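Local structure of tail protein, 43 kDa (Neisseria meningitidis MC58, 3D37) at residues F315-R320 and G339-D344; D26-F31 and E332-E337. The protein is of unknown function but is probably a phage-like tail or baseplate protein, resembling Mu GpP and gp44. All coordinates share one frame; numbering follows the deposited sequence.

Interaction 1 of 2, residues F315-R320 and G339-D344; sequences FLMGRR and GIWTPD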
loop_
_atom_site.group_PDB
_atom_site.type_symbol
_atom_site.label_atom_id
_atom_site.label_comp_id
_atom_site.label_asym_id
_atom_site.label_seq_id
_atom_site.Cartn_x
_atom_site.Cartn_y
_atom_site.Cartn_z
ATOM N N PHE A 315 27.506 12.022 -22.462
ATOM C CA PHE A 315 27.315 13.445 -22.245
ATOM C C PHE A 315 26.083 13.706 -21.366
ATOM O O PHE A 315 24.973 13.191 -21.620
ATOM C CB PHE A 315 27.131 14.140 -23.568
ATOM C CG PHE A 315 26.963 15.615 -23.439
ATOM C CD1 PHE A 315 28.024 16.398 -23.010
ATOM C CD2 PHE A 315 25.734 16.235 -23.728
ATOM C CE1 PHE A 315 27.875 17.790 -22.862
ATOM C CE2 PHE A 315 25.574 17.627 -23.580
ATOM C CZ PHE A 315 26.649 18.407 -23.148
ATOM N N LEU A 316 26.300 14.448 -20.296
ATOM C CA LEU A 316 25.262 14.715 -19.323
ATOM C C LEU A 316 24.376 15.893 -19.745
ATOM O O LEU A 316 24.789 17.022 -19.757
ATOM C CB LEU A 316 25.847 14.920 -17.924
ATOM C CG LEU A 316 24.887 15.110 -16.758
ATOM C CD1 LEU A 316 24.085 13.800 -16.515
ATOM C CD2 LEU A 316 25.681 15.544 -15.468
ATOM N N MET A 317 23.138 15.585 -20.059
ATOM C CA MET A 317 22.233 16.558 -20.712
ATOM C C MET A 317 21.266 17.116 -19.687
ATOM O O MET A 317 20.723 18.178 -19.860
ATOM C CB MET A 317 21.486 15.813 -21.859
ATOM C CG MET A 317 20.639 16.627 -22.743
ATOM S SD MET A 317 21.485 17.664 -24.010
ATOM C CE MET A 317 22.013 16.226 -25.003
ATOM N N GLY A 318 21.013 16.339 -18.646
ATOM C CA GLY A 318 20.082 16.669 -17.587
ATOM C C GLY A 318 20.450 16.015 -16.281
ATOM O O GLY A 318 21.087 14.959 -16.258
ATOM N N ARG A 319 20.140 16.697 -15.178
ATOM C CA ARG A 319 20.396 16.154 -13.894
ATOM C C ARG A 319 19.465 16.653 -12.821
ATOM O O ARG A 319 19.084 17.813 -12.791
ATOM C CB ARG A 319 21.870 16.312 -13.478
ATOM C CG ARG A 319 22.282 17.610 -13.005
ATOM C CD ARG A 319 22.096 17.827 -11.477
ATOM N NE ARG A 319 22.446 19.217 -11.341
ATOM C CZ ARG A 319 21.652 20.275 -11.397
ATOM N NH1 ARG A 319 20.347 20.209 -11.454
ATOM N NH2 ARG A 319 22.218 21.447 -11.354
ATOM N N ARG A 320 19.129 15.740 -11.928
ATOM C CA ARG A 320 18.190 16.022 -10.856
ATOM C C ARG A 320 18.776 15.622 -9.508
ATOM O O ARG A 320 19.008 14.457 -9.247
ATOM C CB ARG A 320 16.891 15.301 -11.222
ATOM C CG ARG A 320 15.651 15.400 -10.351
ATOM C CD ARG A 320 14.575 14.519 -11.072
ATOM N NE ARG A 320 13.566 14.149 -10.142
ATOM C CZ ARG A 320 12.887 12.989 -10.113
ATOM N NH1 ARG A 320 13.044 12.020 -11.042
ATOM N NH2 ARG A 320 12.039 12.801 -9.093
ATOM N N GLY A 339 29.263 13.365 -28.203
ATOM C CA GLY A 339 29.698 14.008 -29.429
ATOM C C GLY A 339 28.586 14.417 -30.391
ATOM O O GLY A 339 28.876 14.967 -31.426
ATOM N N ILE A 340 27.321 14.189 -30.043
ATOM C CA ILE A 340 26.196 14.373 -30.980
ATOM C C ILE A 340 25.549 15.770 -30.903
ATOM O O ILE A 340 25.274 16.394 -31.919
ATOM C CB ILE A 340 25.124 13.229 -30.747
ATOM C CG1 ILE A 340 25.749 11.832 -30.983
ATOM C CG2 ILE A 340 23.892 13.426 -31.620
ATOM C CD1 ILE A 340 26.464 11.618 -32.357
ATOM N N TRP A 341 25.326 16.277 -29.697
ATOM C CA TRP A 341 24.649 17.569 -29.450
ATOM C C TRP A 341 25.569 18.746 -29.778
ATOM O O TRP A 341 26.721 18.727 -29.404
ATOM C CB TRP A 341 24.185 17.666 -27.951
ATOM C CG TRP A 341 23.259 18.858 -27.630
ATOM C CD1 TRP A 341 22.055 19.144 -28.223
ATOM C CD2 TRP A 341 23.499 19.947 -26.687
ATOM N NE1 TRP A 341 21.539 20.298 -27.705
ATOM C CE2 TRP A 341 22.399 20.822 -26.778
ATOM C CE3 TRP A 341 24.526 20.249 -25.786
ATOM C CZ2 TRP A 341 22.280 21.974 -25.975
ATOM C CZ3 TRP A 341 24.408 21.401 -24.990
ATOM C CH2 TRP A 341 23.298 22.237 -25.087
ATOM N N THR A 342 25.030 19.791 -30.420
ATOM C CA THR A 342 25.766 21.029 -30.749
ATOM C C THR A 342 27.272 20.819 -31.026
ATOM O O THR A 342 28.133 21.353 -30.296
ATOM C CB THR A 342 25.614 22.048 -29.605
ATOM O OG1 THR A 342 26.096 21.454 -28.399
ATOM C CG2 THR A 342 24.153 22.473 -29.418
ATOM N N PRO A 343 27.597 20.020 -32.066
ATOM C CA PRO A 343 29.005 19.674 -32.360
ATOM C C PRO A 343 29.853 20.843 -32.913
ATOM O O PRO A 343 31.083 20.824 -32.796
ATOM C CB PRO A 343 28.886 18.542 -33.392
ATOM C CG PRO A 343 27.564 18.782 -34.073
ATOM C CD PRO A 343 26.663 19.379 -33.010
ATOM N N ASP A 344 29.206 21.863 -33.472
ATOM C CA ASP A 344 29.935 23.012 -34.003
ATOM C C ASP A 344 30.481 23.940 -32.926
ATOM O O ASP A 344 31.396 24.721 -33.205
ATOM C CB ASP A 344 29.048 23.810 -34.953
ATOM C CG ASP A 344 28.464 22.942 -36.065
ATOM O OD1 ASP A 344 29.120 21.912 -36.417
ATOM O OD2 ASP A 344 27.362 23.299 -36.583
#

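Interaction 2 of 2, residues D26-F31 and E332-E337; sequences DIDSDF and ELRLKE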
loop_
_atom_site.group_PDB
_atom_site.type_symbol
_atom_site.label_atom_id
_atom_site.label_comp_id
_atom_site.label_asym_id
_atom_site.label_seq_id
_atom_site.Cartn_x
_atom_site.Cartn_y
_atom_site.Cartn_z
ATOM N N ASP A 26 13.626 18.344 -5.077
ATOM C CA ASP A 26 13.936 17.968 -6.432
ATOM C C ASP A 26 14.445 19.225 -7.082
ATOM O O ASP A 26 13.734 20.224 -7.131
ATOM C CB ASP A 26 12.675 17.525 -7.151
ATOM C CG ASP A 26 12.199 16.149 -6.702
ATOM O OD1 ASP A 26 12.874 15.108 -6.971
ATOM O OD2 ASP A 26 11.184 16.128 -5.978
ATOM N N ILE A 27 15.664 19.178 -7.627
ATOM C CA ILE A 27 16.291 20.316 -8.289
ATOM C C ILE A 27 16.727 19.799 -9.657
ATOM O O ILE A 27 17.627 18.959 -9.740
ATOM C CB ILE A 27 17.487 20.829 -7.472
ATOM C CG1 ILE A 27 17.075 21.197 -6.046
ATOM C CG2 ILE A 27 18.209 22.057 -8.162
ATOM C CD1 ILE A 27 18.300 21.193 -5.050
ATOM N N ASP A 28 16.045 20.281 -10.708
ATOM C CA ASP A 28 16.161 19.736 -12.014
ATOM C C ASP A 28 16.693 20.730 -13.021
ATOM O O ASP A 28 16.163 21.832 -13.164
ATOM C CB ASP A 28 14.869 19.084 -12.491
ATOM C CG ASP A 28 15.128 18.108 -13.651
ATOM O OD1 ASP A 28 15.521 18.540 -14.749
ATOM O OD2 ASP A 28 14.902 16.913 -13.484
ATOM N N SER A 29 17.846 20.378 -13.589
ATOM C CA SER A 29 18.484 21.141 -14.689
ATOM C C SER A 29 18.675 20.290 -15.941
ATOM O O SER A 29 19.029 19.126 -15.865
ATOM C CB SER A 29 19.840 21.702 -14.261
ATOM O OG SER A 29 19.714 22.382 -13.052
ATOM N N ASP A 30 18.476 20.919 -17.084
ATOM C CA ASP A 30 18.373 20.241 -18.393
ATOM C C ASP A 30 18.693 21.219 -19.524
ATOM O O ASP A 30 18.201 22.329 -19.562
ATOM C CB ASP A 30 16.983 19.627 -18.595
ATOM C CG ASP A 30 16.957 18.582 -19.694
ATOM O OD1 ASP A 30 16.983 17.398 -19.368
ATOM O OD2 ASP A 30 16.980 18.928 -20.876
ATOM N N PHE A 31 19.542 20.837 -20.460
ATOM C CA PHE A 31 19.815 21.749 -21.567
ATOM C C PHE A 31 18.594 22.026 -22.487
ATOM O O PHE A 31 18.499 23.094 -23.056
ATOM C CB PHE A 31 20.970 21.221 -22.429
ATOM C CG PHE A 31 22.325 21.394 -21.839
ATOM C CD1 PHE A 31 22.812 22.654 -21.500
ATOM C CD2 PHE A 31 23.180 20.317 -21.724
ATOM C CE1 PHE A 31 24.117 22.814 -21.029
ATOM C CE2 PHE A 31 24.472 20.481 -21.277
ATOM C CZ PHE A 31 24.953 21.726 -20.949
ATOM N N GLU A 332 19.923 11.925 -10.134
ATOM C CA GLU A 332 19.621 11.295 -11.428
ATOM C C GLU A 332 20.367 11.978 -12.499
ATOM O O GLU A 332 20.348 13.246 -12.642
ATOM C CB GLU A 332 18.109 11.368 -11.665
ATOM C CG GLU A 332 17.661 11.038 -13.081
ATOM C CD GLU A 332 16.123 11.281 -13.240
ATOM O OE1 GLU A 332 15.405 10.654 -12.409
ATOM O OE2 GLU A 332 15.722 12.079 -14.157
ATOM N N LEU A 333 21.065 11.170 -13.274
ATOM C CA LEU A 333 21.937 11.636 -14.345
ATOM C C LEU A 333 21.365 11.174 -15.693
ATOM O O LEU A 333 21.276 9.966 -15.943
ATOM C CB LEU A 333 23.368 11.124 -14.144
ATOM C CG LEU A 333 24.033 11.351 -12.754
ATOM C CD1 LEU A 333 25.309 10.518 -12.686
ATOM C CD2 LEU A 333 24.295 12.841 -12.513
ATOM N N ARG A 334 20.895 12.117 -16.499
ATOM C CA ARG A 334 20.287 11.801 -17.801
ATOM C C ARG A 334 21.365 11.983 -18.842
ATOM O O ARG A 334 21.735 13.079 -19.193
ATOM C CB ARG A 334 19.060 12.680 -18.090
ATOM C CG ARG A 334 18.014 12.498 -16.976
ATOM C CD ARG A 334 16.653 13.123 -17.345
ATOM N NE ARG A 334 16.721 14.573 -17.427
ATOM C CZ ARG A 334 16.456 15.399 -16.425
ATOM N NH1 ARG A 334 16.139 14.947 -15.211
ATOM N NH2 ARG A 334 16.560 16.690 -16.617
ATOM N N LEU A 335 21.878 10.854 -19.296
ATOM C CA LEU A 335 23.039 10.768 -20.142
ATOM C C LEU A 335 22.677 10.428 -21.593
ATOM O O LEU A 335 21.740 9.661 -21.880
ATOM C CB LEU A 335 23.987 9.751 -19.541
ATOM C CG LEU A 335 24.664 10.153 -18.238
ATOM C CD1 LEU A 335 25.162 8.936 -17.481
ATOM C CD2 LEU A 335 25.815 11.183 -18.530
ATOM N N LYS A 336 23.429 11.017 -22.514
ATOM C CA LYS A 336 23.200 10.881 -23.928
ATOM C C LYS A 336 24.474 10.447 -24.606
ATOM O O LYS A 336 25.560 10.616 -24.054
ATOM C CB LYS A 336 22.712 12.220 -24.517
ATOM C CG LYS A 336 21.336 12.703 -23.942
ATOM C CD LYS A 336 20.230 11.852 -24.582
ATOM C CE LYS A 336 18.847 12.341 -24.403
ATOM N NZ LYS A 336 17.913 11.439 -25.110
ATOM N N GLU A 337 24.321 9.858 -25.798
ATOM C CA GLU A 337 25.433 9.568 -26.674
ATOM C C GLU A 337 26.380 10.773 -26.768
ATOM O O GLU A 337 25.965 11.933 -26.986
ATOM C CB GLU A 337 24.929 9.209 -28.071
ATOM C CG GLU A 337 25.986 8.719 -29.033
ATOM C CD GLU A 337 25.438 8.296 -30.395
ATOM O OE1 GLU A 337 24.225 8.462 -30.678
ATOM O OE2 GLU A 337 26.270 7.859 -31.207
HETATM O O HOH W 1 17.973 15.088 -20.309
#

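Interaction 1 of 2, residues F315-R320 and G339-D344
Met317 and Phe315, two residues apart on strand 310-324, both reach the indole of Trp341 in the loop that follows strand 330-337. The Met-aromatic contact is defined by Met317 SD, which stands 4.2 Å from the centroid of the five-membered ring and only 13° off its normal, hence over the face. Bends at chi2 and chi3 (70°) fold the Met317 chain back, and its CE comes to 3.9 Å from Trp341 CG. The opposite face of the indole is covered by Thr342 CG2.

The aromatic pair is built differently. Phe315 and the six-membered ring of Trp341 meet rim to rim, with planes at 29° and neither ring over the other; the nearest atoms are Phe315 CE2 and Trp341 CE3, 3.6 Å apart. Met317 CE also lies at the edge of the Phe315 ring, in its plane, so the three side chains touch mutually.

Around them, Trp341 also stacks on Phe31 and touches Leu275 of helix 259-276, while Tyr181 meets Phe315 edge-to-face. No hydrogen bond joins the two segments: the contact between them rests on dispersion and Met-aromatic packing, whereas Trp341 O and Thr342 OG1 hydrogen-bond elsewhere, to Tyr181 OH and Ala179 N.

Interaction 2 of 2, residues D26-F31 and E332-E337
Arg334 grips Asp28 end-on with two nitrogens: NH2 donates to Asp28 OD1 at 2.8 Å and NH1 to Asp28 OD2 at 2.9 Å. The first bond is nearly straight (163°), and the carboxylate and guanidinium planes lie 6° apart. With one nitrogen to each oxygen, OD1 uses its syn lone pair and OD2 is met from the syn side, somewhat out of the carboxylate plane. The other hydrogen of NH2 goes to the anti lone pair of Asp30 OD1 at 2.9 Å, close to the guanidinium plane; the bond from NE to this same oxygen is weak. Within its own strand Arg334 NH1 also reaches Glu332 OE2, at 3.1 Å. The guanidinium probably offsets repulsion among the three gathered carboxylates, and the bonds around its edge fix its rotation.

Segments 26-30 and 332-337 run nearly parallel, 12° between their directions, but their axes are 9.4 Å apart because strand 310-324 lies between them, antiparallel to both. The salt-bridge network therefore spans that strand, linking the N-terminal GpP-like and C-terminal tail-protein family regions. Arg334 reaches across through a bend at chi3.

Water 1 donates to Asp30 OD1 at 2.7 Å and accepts from Arg334 NE. Asp30 OD2 takes the backbone N-H groups of Leu32 and Ile33. Farther out, Arg320 of the middle strand pairs with Glu332 and Asp26, and Asp28 packs on its side chain.

In the fold
Strand 310-324 is common ground: it supplies one segment of interaction 1 and separates the two strands of interaction 2, bonding to each through its backbone, as at Arg319 N to Ser29 O and Phe315 O to Lys336 N. The contact centres are 10 Å apart. Met317 and Gly318 both face Arg334 in a classic beta bulge, so the bulge pairs a residue of each contact. Interaction 1 is wholly buried and apolar, and joins the strand to a loop; interaction 2 is only partly buried, contains a bound water, and relies on charge. Phe31, at the end of segment 26-31, reaches the buried cluster of interaction 1.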